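PDB 2INV: inulin fructotransferase, which converts inulin by intramolecular fructosyl transfer, splitting terminal difructosyl units from the fructan chain and releasing them as a cyclic difructose dianhydride. Local coordinates for residues K387-G392 with A405-P410; Y67-Q72 with Q123-K128; N223-G228 with T245-F250. All blocks are in the same frame, centred on the assembly; numbering follows the deposited sequence.

How the contacts relate
All three contacts belong to one right-handed parallel beta-helix and mark successive levels of it. Contact 2 comes first along the chain, then contact 3, and contact 1 closes it at the C-terminus. The centres of contacts 2 and 3 lie about 24 Å apart and those of contacts 3 and 1 about 30 Å, while contacts 2 and 1, on opposite sides of the chain's centre, are about 52 Å apart. Contact 2 packs beside helix 30-48 near the N-terminal end; contact 3, in the middle, carries a residue of the sugar pocket; contact 1 joins the last strands. Contacts 1 and 3 also reach neighbouring subunits, so the solenoid is tied into its trimer at two heights.

Contact 1. Residues K387-G392 with A405-P410; sequences KVLDSG and AIRPTP
Arg407 reaches across to Leu389 and Asp390 of the preceding coil, with CG anti to the backbone N (chi1 175°). Its CB lies 4.1 Å from Leu389 CD2; the chain then bends at the CG-CD bond (chi3 76°), and Leu389 CD2 sits 4.2 Å above its guanidinium plane, over the centre, a greasy bed for the flat cation. At the edge waits Asp390, held in a salt bridge: Arg407 NE gives a weak bond to OD1, and NH2 a firm one of 2.8 Å to Asp390 OD2, approaching from above the carboxylate plane. The carboxylate and guanidinium planes are 27° apart. NH2 also pairs with Asp390 of the second subunit, whose negative charge probably eases the approach of that subunit's own Arg407, its NE lying near NH1. Strands 387-389 and 405-407 run parallel, their segment axes 4.8 Å apart at closest, as the last rungs of the right-handed beta-helix. Small Ala405 accepts the aliphatic chain of Lys387 (CD to Ala405 CB 3.8 Å), while Lys387 NZ goes to the C-terminal carboxylate of Pro410 of the second subunit. Gly392, whose backbone angles would jam any CB against the preceding carbonyl, donates its N to Thr409 OG1 at 2.7 Å.

Contact 2. Residues Y67-Q72 with Q123-K128; sequences YDLHTQ and QAFLVK
Leu69 and Gln72 both turn CG away from their own backbone N (chi1 -172° and 168°), and this carries each side chain to the segment 123-128. From Gln72 the chain continues extended and runs alongside Gln123, the two side chains pointing the same way. Its methylenes lie against the main chain of Gln123, CG closest at 3.0 Å from Gln123 O. At the far end Gln72 NE2 comes within 2.6 Å of Gln123 OE1, yet the angle is poor and no hydrogen bond results; the amide planes stand 50° apart, and the closeness is best regarded as doubtful. Gln123 NE2 finds a better partner in Glu165. Leu126, two residues past Ala124, crosses the Gln72 side chain obliquely, CD2 3.8 Å from Gln72 NE2. A glutamine suits this partly exposed edge, since its methylenes can pack while its amide stays polar.

Leu69 serves the buried side. Its CD2 rests 3.9 Å from Ala124 CA, where the small Ala124 probably lets the corner at 124-125 lie close to the leucine, and its CD1 approaches Phe125 CE1 at 4.5 Å, obliquely to the ring. Leu69 also touches Ile34, and Phe125 touches Ile38, of helix 30-48. No hydrogen bond joins the two segments; apolar side chains link coils at a corner beside helix 30-48, which probably caps the N-terminal end of the core, as helices do in many parallel beta-helices.

Contact 3. Residues N223-G228 with T245-F250; sequences NHMGAG and TGNNLF. With 2PO (phosphonate), chain H.
Asn223 and Asn247 lie side by side, pointing the same way, their amides only 7° from coplanar. Asn247 OD1 is gripped twice: by the backbone N of Asn223 at 2.9 Å, tilted from the carbonyl plane, and by Asn223 ND2 at 3.1 Å, within that plane. The ladder continues on both sides, for Asn200 ND2 binds Asn223 OD1 and Asn270 OD1 receives the N of Asn247, while ND2 of Asn223 and of Asn247 also reach the carbonyls of Val197 and Val220. This is an asparagine ladder, a hallmark of parallel beta-helices, in which an asparagine suits a buried turn because one amide both donates and accepts along the helix axis.

Beyond the turn the strands pair in parallel, with His224 beside Asn248 on one face and Met225 (selenomethionine) beside Leu249 on the other. The latter two also run side by side, Met225 CB 3.7 Å from Leu249 CD2, inside the coil. On the outer face His224 ND1 meets the edge of the Phe250 ring, while Asn248 OD1 accepts from Arg271 NH1 and its ND2 goes to Gly241 O of the third subunit. With CG between its backbone N and carbonyl carbon (chi1 44°), Phe250, which also touches a bound fructose, swings its ring across to segment 223-228: Met225 O stands 3.2 Å above the ring centre, and Gly226 CA lies 3.4 Å from Phe250 CE1, where a bare glycine fits the close approach. At the other end Thr245 OG1 donates to phosphonate O2P (2.6 Å), a group hydrogen-bonded also by Thr245 OG1 of each other subunit and thus shared by three chains.

Contact 1. Residues K387-G392 with A405-P410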
loop_
_atom_site.group_PDB
_atom_site.type_symbol
_atom_site.label_atom_id
_atom_site.label_comp_id
_atom_site.label_asym_id
_atom_site.label_seq_id
_atom_site.Cartn_x
_atom_site.Cartn_y
_atom_site.Cartn_z
ATOM N N LYS A 387 24.527 -19.427 5.269
ATOM C CA LYS A 387 24.323 -20.004 3.937
ATOM C C LYS A 387 24.336 -18.901 2.884
ATOM O O LYS A 387 23.601 -17.913 3.006
ATOM C CB LYS A 387 22.968 -20.716 3.839
ATOM C CG LYS A 387 22.707 -21.769 4.892
ATOM C CD LYS A 387 23.254 -23.118 4.489
ATOM C CE LYS A 387 22.721 -24.194 5.424
ATOM N NZ LYS A 387 23.404 -25.493 5.211
ATOM N N VAL A 388 25.147 -19.064 1.845
ATOM C CA VAL A 388 25.191 -18.063 0.789
ATOM C C VAL A 388 24.982 -18.736 -0.560
ATOM O O VAL A 388 25.814 -19.537 -1.011
ATOM C CB VAL A 388 26.524 -17.292 0.797
ATOM C CG1 VAL A 388 26.481 -16.158 -0.213
ATOM C CG2 VAL A 388 26.789 -16.741 2.191
ATOM N N LEU A 389 23.851 -18.407 -1.182
ATOM C CA LEU A 389 23.475 -18.975 -2.470
ATOM C C LEU A 389 23.243 -17.907 -3.521
ATOM O O LEU A 389 22.606 -16.878 -3.250
ATOM C CB LEU A 389 22.164 -19.749 -2.369
ATOM C CG LEU A 389 21.816 -20.637 -1.185
ATOM C CD1 LEU A 389 20.399 -21.165 -1.370
ATOM C CD2 LEU A 389 22.796 -21.772 -1.094
ATOM N N ASP A 390 23.732 -18.167 -4.727
ATOM C CA ASP A 390 23.516 -17.261 -5.841
ATOM C C ASP A 390 23.586 -15.780 -5.487
ATOM O O ASP A 390 22.684 -15.009 -5.817
ATOM C CB ASP A 390 22.167 -17.601 -6.467
ATOM C CG ASP A 390 22.014 -19.092 -6.702
ATOM O OD1 ASP A 390 23.019 -19.728 -7.089
ATOM O OD2 ASP A 390 20.904 -19.634 -6.511
ATOM N N SER A 391 24.669 -15.385 -4.827
ATOM C CA SER A 391 24.858 -13.991 -4.446
ATOM C C SER A 391 26.266 -13.537 -4.817
ATOM O O SER A 391 26.795 -12.577 -4.248
ATOM C CB SER A 391 24.617 -13.807 -2.945
ATOM O OG SER A 391 23.264 -14.067 -2.621
ATOM N N GLY A 392 26.870 -14.236 -5.778
ATOM C CA GLY A 392 28.208 -13.880 -6.219
ATOM C C GLY A 392 29.112 -15.075 -6.469
ATOM O O GLY A 392 28.831 -16.192 -6.013
ATOM N N ALA A 405 28.215 -22.452 4.192
ATOM C CA ALA A 405 27.915 -23.222 2.996
ATOM C C ALA A 405 27.702 -22.184 1.902
ATOM O O ALA A 405 26.862 -21.280 2.049
ATOM C CB ALA A 405 26.666 -24.051 3.206
ATOM N N ILE A 406 28.468 -22.308 0.821
ATOM C CA ILE A 406 28.391 -21.362 -0.283
ATOM C C ILE A 406 28.145 -22.044 -1.624
ATOM O O ILE A 406 28.693 -23.112 -1.894
ATOM C CB ILE A 406 29.714 -20.571 -0.412
ATOM C CG1 ILE A 406 30.051 -19.873 0.906
ATOM C CG2 ILE A 406 29.617 -19.556 -1.551
ATOM C CD1 ILE A 406 31.386 -19.156 0.891
ATOM N N ARG A 407 27.320 -21.420 -2.463
ATOM C CA ARG A 407 27.045 -21.931 -3.805
ATOM C C ARG A 407 27.202 -20.793 -4.796
ATOM O O ARG A 407 26.450 -19.822 -4.762
ATOM C CB ARG A 407 25.639 -22.508 -3.930
ATOM C CG ARG A 407 25.327 -22.928 -5.377
ATOM C CD ARG A 407 23.969 -23.589 -5.509
ATOM N NE ARG A 407 22.877 -22.620 -5.455
ATOM C CZ ARG A 407 21.669 -22.901 -4.979
ATOM N NH1 ARG A 407 21.405 -24.116 -4.515
ATOM N NH2 ARG A 407 20.722 -21.974 -4.974
ATOM N N PRO A 408 28.217 -20.885 -5.664
ATOM C CA PRO A 408 28.483 -19.857 -6.671
ATOM C C PRO A 408 27.317 -19.474 -7.571
ATOM O O PRO A 408 26.459 -20.295 -7.882
ATOM C CB PRO A 408 29.593 -20.474 -7.498
ATOM C CG PRO A 408 30.385 -21.201 -6.512
ATOM C CD PRO A 408 29.355 -21.822 -5.565
ATOM N N THR A 409 27.275 -18.206 -7.963
ATOM C CA THR A 409 26.268 -17.778 -8.917
ATOM C C THR A 409 27.072 -18.377 -10.066
ATOM O O THR A 409 28.240 -18.034 -10.242
ATOM C CB THR A 409 26.212 -16.254 -9.103
ATOM O OG1 THR A 409 25.835 -15.624 -7.874
ATOM C CG2 THR A 409 25.181 -15.902 -10.169
ATOM N N PRO A 410 26.494 -19.312 -10.826
ATOM C CA PRO A 410 27.271 -19.896 -11.920
ATOM C C PRO A 410 28.076 -18.918 -12.768
ATOM O O PRO A 410 29.180 -19.275 -13.243
ATOM C CB PRO A 410 26.221 -20.640 -12.720
ATOM C CG PRO A 410 25.382 -21.221 -11.601
ATOM C CD PRO A 410 25.247 -20.068 -10.608
ATOM O OXT PRO A 410 27.580 -17.787 -12.968
HETATM O O HOH W 1 23.740 -13.955 -8.228
HETATM O O HOH W 2 26.856 -16.963 -4.128
#

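Contact 2. Residues Y67-Q72 with Q123-K128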
loop_
_atom_site.group_PDB
_atom_site.type_symbol
_atom_site.label_atom_id
_atom_site.label_comp_id
_atom_site.label_asym_id
_atom_site.label_seq_id
_atom_site.Cartn_x
_atom_site.Cartn_y
_atom_site.Cartn_z
ATOM N N TYR A 67 -0.265 28.441 10.302
ATOM C CA TYR A 67 -0.521 28.507 11.742
ATOM C C TYR A 67 0.751 28.315 12.570
ATOM O O TYR A 67 1.511 27.371 12.346
ATOM C CB TYR A 67 -1.526 27.427 12.152
ATOM C CG TYR A 67 -2.756 27.356 11.284
ATOM C CD1 TYR A 67 -3.812 28.245 11.460
ATOM C CD2 TYR A 67 -2.860 26.399 10.278
ATOM C CE1 TYR A 67 -4.947 28.183 10.652
ATOM C CE2 TYR A 67 -3.987 26.325 9.467
ATOM C CZ TYR A 67 -5.025 27.219 9.659
ATOM O OH TYR A 67 -6.135 27.149 8.856
ATOM N N ASP A 68 0.969 29.209 13.534
ATOM C CA ASP A 68 2.130 29.147 14.429
ATOM C C ASP A 68 1.796 28.345 15.685
ATOM O O ASP A 68 0.749 28.558 16.295
ATOM C CB ASP A 68 2.548 30.549 14.886
ATOM C CG ASP A 68 3.390 31.290 13.864
ATOM O OD1 ASP A 68 3.626 30.755 12.760
ATOM O OD2 ASP A 68 3.837 32.413 14.188
ATOM N N LEU A 69 2.680 27.432 16.075
ATOM C CA LEU A 69 2.443 26.661 17.288
ATOM C C LEU A 69 3.540 26.970 18.298
ATOM O O LEU A 69 4.702 26.583 18.109
ATOM C CB LEU A 69 2.417 25.152 17.006
ATOM C CG LEU A 69 1.990 24.275 18.195
ATOM C CD1 LEU A 69 1.175 23.103 17.691
ATOM C CD2 LEU A 69 3.204 23.794 18.977
ATOM N N HIS A 70 3.173 27.682 19.359
ATOM C CA HIS A 70 4.121 28.028 20.400
ATOM C C HIS A 70 3.898 27.070 21.582
ATOM O O HIS A 70 4.856 26.632 22.214
ATOM C CB HIS A 70 3.917 29.488 20.842
ATOM C CG HIS A 70 4.477 30.506 19.895
ATOM N ND1 HIS A 70 5.791 30.921 19.929
ATOM C CD2 HIS A 70 3.887 31.219 18.902
ATOM C CE1 HIS A 70 5.987 31.844 19.003
ATOM N NE2 HIS A 70 4.848 32.042 18.366
ATOM N N THR A 71 2.637 26.728 21.858
ATOM C CA THR A 71 2.289 25.837 22.973
ATOM C C THR A 71 2.097 24.360 22.608
ATOM O O THR A 71 1.248 24.011 21.788
ATOM C CB THR A 71 1.002 26.305 23.674
ATOM O OG1 THR A 71 1.159 27.660 24.108
ATOM C CG2 THR A 71 0.722 25.433 24.895
ATOM N N GLN A 72 2.866 23.498 23.269
ATOM C CA GLN A 72 2.813 22.049 23.051
ATOM C C GLN A 72 1.436 21.464 23.334
ATOM O O GLN A 72 0.843 21.732 24.385
ATOM C CB GLN A 72 3.845 21.341 23.944
ATOM C CG GLN A 72 3.689 19.818 24.013
ATOM C CD GLN A 72 4.502 19.193 25.125
ATOM O OE1 GLN A 72 4.090 19.185 26.291
ATOM N NE2 GLN A 72 5.674 18.665 24.772
ATOM N N GLN A 123 7.958 18.734 21.603
ATOM C CA GLN A 123 6.913 18.191 20.750
ATOM C C GLN A 123 5.691 19.064 20.489
ATOM O O GLN A 123 5.078 19.594 21.418
ATOM C CB GLN A 123 6.474 16.847 21.328
ATOM C CG GLN A 123 7.643 16.007 21.839
ATOM C CD GLN A 123 7.877 16.145 23.338
ATOM O OE1 GLN A 123 7.674 17.213 23.923
ATOM N NE2 GLN A 123 8.325 15.061 23.962
ATOM N N ALA A 124 5.326 19.193 19.214
ATOM C CA ALA A 124 4.157 19.976 18.832
ATOM C C ALA A 124 2.976 19.226 19.418
ATOM O O ALA A 124 2.080 19.813 20.025
ATOM C CB ALA A 124 4.036 20.050 17.309
ATOM N N PHE A 125 3.001 17.911 19.234
ATOM C CA PHE A 125 1.964 17.042 19.751
ATOM C C PHE A 125 2.584 15.942 20.593
ATOM O O PHE A 125 3.461 15.204 20.134
ATOM C CB PHE A 125 1.146 16.434 18.606
ATOM C CG PHE A 125 0.341 17.447 17.847
ATOM C CD1 PHE A 125 0.868 18.091 16.733
ATOM C CD2 PHE A 125 -0.934 17.800 18.282
ATOM C CE1 PHE A 125 0.134 19.074 16.068
ATOM C CE2 PHE A 125 -1.666 18.774 17.629
ATOM C CZ PHE A 125 -1.127 19.416 16.514
ATOM N N LEU A 126 2.127 15.846 21.835
ATOM C CA LEU A 126 2.612 14.825 22.744
ATOM C C LEU A 126 1.411 14.045 23.228
ATOM O O LEU A 126 0.575 14.550 23.985
ATOM C CB LEU A 126 3.352 15.448 23.921
ATOM C CG LEU A 126 3.929 14.462 24.943
ATOM C CD1 LEU A 126 4.851 13.457 24.259
ATOM C CD2 LEU A 126 4.682 15.241 26.004
ATOM N N VAL A 127 1.334 12.811 22.750
ATOM C CA VAL A 127 0.249 11.910 23.073
ATOM C C VAL A 127 0.647 11.050 24.259
ATOM O O VAL A 127 1.609 10.281 24.189
ATOM C CB VAL A 127 -0.045 11.014 21.868
ATOM C CG1 VAL A 127 -1.287 10.189 22.111
ATOM C CG2 VAL A 127 -0.187 11.873 20.622
ATOM N N LYS A 128 -0.086 11.179 25.355
ATOM C CA LYS A 128 0.231 10.388 26.527
ATOM C C LYS A 128 -0.874 10.438 27.551
ATOM O O LYS A 128 -1.605 11.415 27.668
ATOM C CB LYS A 128 1.532 10.873 27.167
ATOM C CG LYS A 128 1.473 12.320 27.649
ATOM C CD LYS A 128 2.795 12.713 28.308
ATOM C CE LYS A 128 2.707 14.129 28.858
ATOM N NZ LYS A 128 3.913 14.495 29.649
#

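Contact 3. Residues N223-G228 with T245-F250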
loop_
_atom_site.group_PDB
_atom_site.type_symbol
_atom_site.label_atom_id
_atom_site.label_comp_id
_atom_site.label_asym_id
_atom_site.label_seq_id
_atom_site.Cartn_x
_atom_site.Cartn_y
_atom_site.Cartn_z
ATOM N N ASN A 223 5.285 5.035 2.325
ATOM C CA ASN A 223 5.846 6.319 2.737
ATOM C C ASN A 223 7.082 6.773 1.956
ATOM O O ASN A 223 7.825 5.956 1.408
ATOM C CB ASN A 223 6.211 6.292 4.225
ATOM C CG ASN A 223 5.055 5.867 5.111
ATOM O OD1 ASN A 223 4.112 6.777 5.328
ATOM N ND2 ASN A 223 5.006 4.732 5.591
ATOM N N HIS A 224 7.281 8.094 1.931
ATOM C CA HIS A 224 8.412 8.766 1.274
ATOM C C HIS A 224 9.301 9.303 2.407
ATOM O O HIS A 224 8.868 10.202 3.129
ATOM C CB HIS A 224 7.922 9.984 0.478
ATOM C CG HIS A 224 7.514 9.700 -0.940
ATOM N ND1 HIS A 224 8.408 9.305 -1.913
ATOM C CD2 HIS A 224 6.322 9.846 -1.572
ATOM C CE1 HIS A 224 7.788 9.223 -3.079
ATOM N NE2 HIS A 224 6.522 9.548 -2.900
HETATM N N MSE A 225 10.518 8.792 2.593
HETATM C CA MSE A 225 11.359 9.311 3.696
HETATM C C MSE A 225 12.804 9.691 3.362
HETATM O O MSE A 225 13.502 9.004 2.604
HETATM C CB MSE A 225 11.433 8.318 4.863
HETATM C CG MSE A 225 10.093 8.012 5.516
HETATM SE SE MSE A 225 10.351 6.833 7.016
HETATM C CE MSE A 225 8.880 5.648 6.726
ATOM N N GLY A 226 13.246 10.774 3.994
ATOM C CA GLY A 226 14.599 11.282 3.849
ATOM C C GLY A 226 14.956 11.927 5.179
ATOM O O GLY A 226 14.311 12.890 5.599
ATOM N N ALA A 227 15.976 11.401 5.849
ATOM C CA ALA A 227 16.378 11.915 7.161
ATOM C C ALA A 227 17.650 12.761 7.172
ATOM O O ALA A 227 17.953 13.481 6.215
ATOM C CB ALA A 227 16.536 10.760 8.131
ATOM N N GLY A 228 18.378 12.688 8.286
ATOM C CA GLY A 228 19.613 13.436 8.417
ATOM C C GLY A 228 20.799 12.556 8.785
ATOM O O GLY A 228 20.633 11.492 9.394
ATOM N N THR A 245 6.998 -2.146 4.001
ATOM C CA THR A 245 6.811 -2.459 2.598
ATOM C C THR A 245 6.384 -1.265 1.736
ATOM O O THR A 245 5.704 -0.352 2.206
ATOM C CB THR A 245 5.733 -3.547 2.499
ATOM O OG1 THR A 245 4.241 -3.066 2.631
ATOM C CG2 THR A 245 5.942 -4.786 3.276
ATOM N N GLY A 246 6.775 -1.300 0.466
ATOM C CA GLY A 246 6.411 -0.251 -0.471
ATOM C C GLY A 246 6.781 1.167 -0.084
ATOM O O GLY A 246 6.075 2.112 -0.422
ATOM N N ASN A 247 7.889 1.328 0.625
ATOM C CA ASN A 247 8.334 2.655 1.018
ATOM C C ASN A 247 9.456 3.075 0.089
ATOM O O ASN A 247 10.221 2.236 -0.393
ATOM C CB ASN A 247 8.849 2.648 2.460
ATOM C CG ASN A 247 7.770 2.320 3.462
ATOM O OD1 ASN A 247 6.931 3.162 3.795
ATOM N ND2 ASN A 247 7.777 1.081 3.943
ATOM N N ASN A 248 9.551 4.372 -0.167
ATOM C CA ASN A 248 10.611 4.887 -1.018
ATOM C C ASN A 248 11.483 5.729 -0.105
ATOM O O ASN A 248 11.216 6.908 0.120
ATOM C CB ASN A 248 10.032 5.738 -2.144
ATOM C CG ASN A 248 11.041 6.009 -3.241
ATOM O OD1 ASN A 248 12.157 6.440 -2.973
ATOM N ND2 ASN A 248 10.655 5.746 -4.487
ATOM N N LEU A 249 12.508 5.092 0.447
ATOM C CA LEU A 249 13.421 5.751 1.364
ATOM C C LEU A 249 14.632 6.264 0.616
ATOM O O LEU A 249 15.419 5.500 0.061
ATOM C CB LEU A 249 13.814 4.807 2.500
ATOM C CG LEU A 249 12.619 3.985 2.984
ATOM C CD1 LEU A 249 13.064 3.042 3.884
ATOM C CD2 LEU A 249 11.797 4.828 3.562
ATOM N N PHE A 250 14.780 7.577 0.617
ATOM C CA PHE A 250 15.877 8.210 -0.093
ATOM C C PHE A 250 16.849 8.922 0.835
ATOM O O PHE A 250 16.646 8.992 2.048
ATOM C CB PHE A 250 15.298 9.166 -1.136
ATOM C CG PHE A 250 14.173 10.003 -0.613
ATOM C CD1 PHE A 250 14.430 11.111 0.192
ATOM C CD2 PHE A 250 12.849 9.677 -0.907
ATOM C CE1 PHE A 250 13.388 11.880 0.692
ATOM C CE2 PHE A 250 11.798 10.450 -0.403
ATOM C CZ PHE A 250 12.073 11.550 0.393
HETATM P P 2PO H . 2.664 -3.056 -0.982
HETATM O O1P 2PO H . 1.313 -3.830 -0.728
HETATM O O2P 2PO H . 3.053 -2.338 0.380
HETATM O O3P 2PO H . 2.725 -2.200 -2.203
HETATM O O HOH W 3 17.196 9.104 4.887
#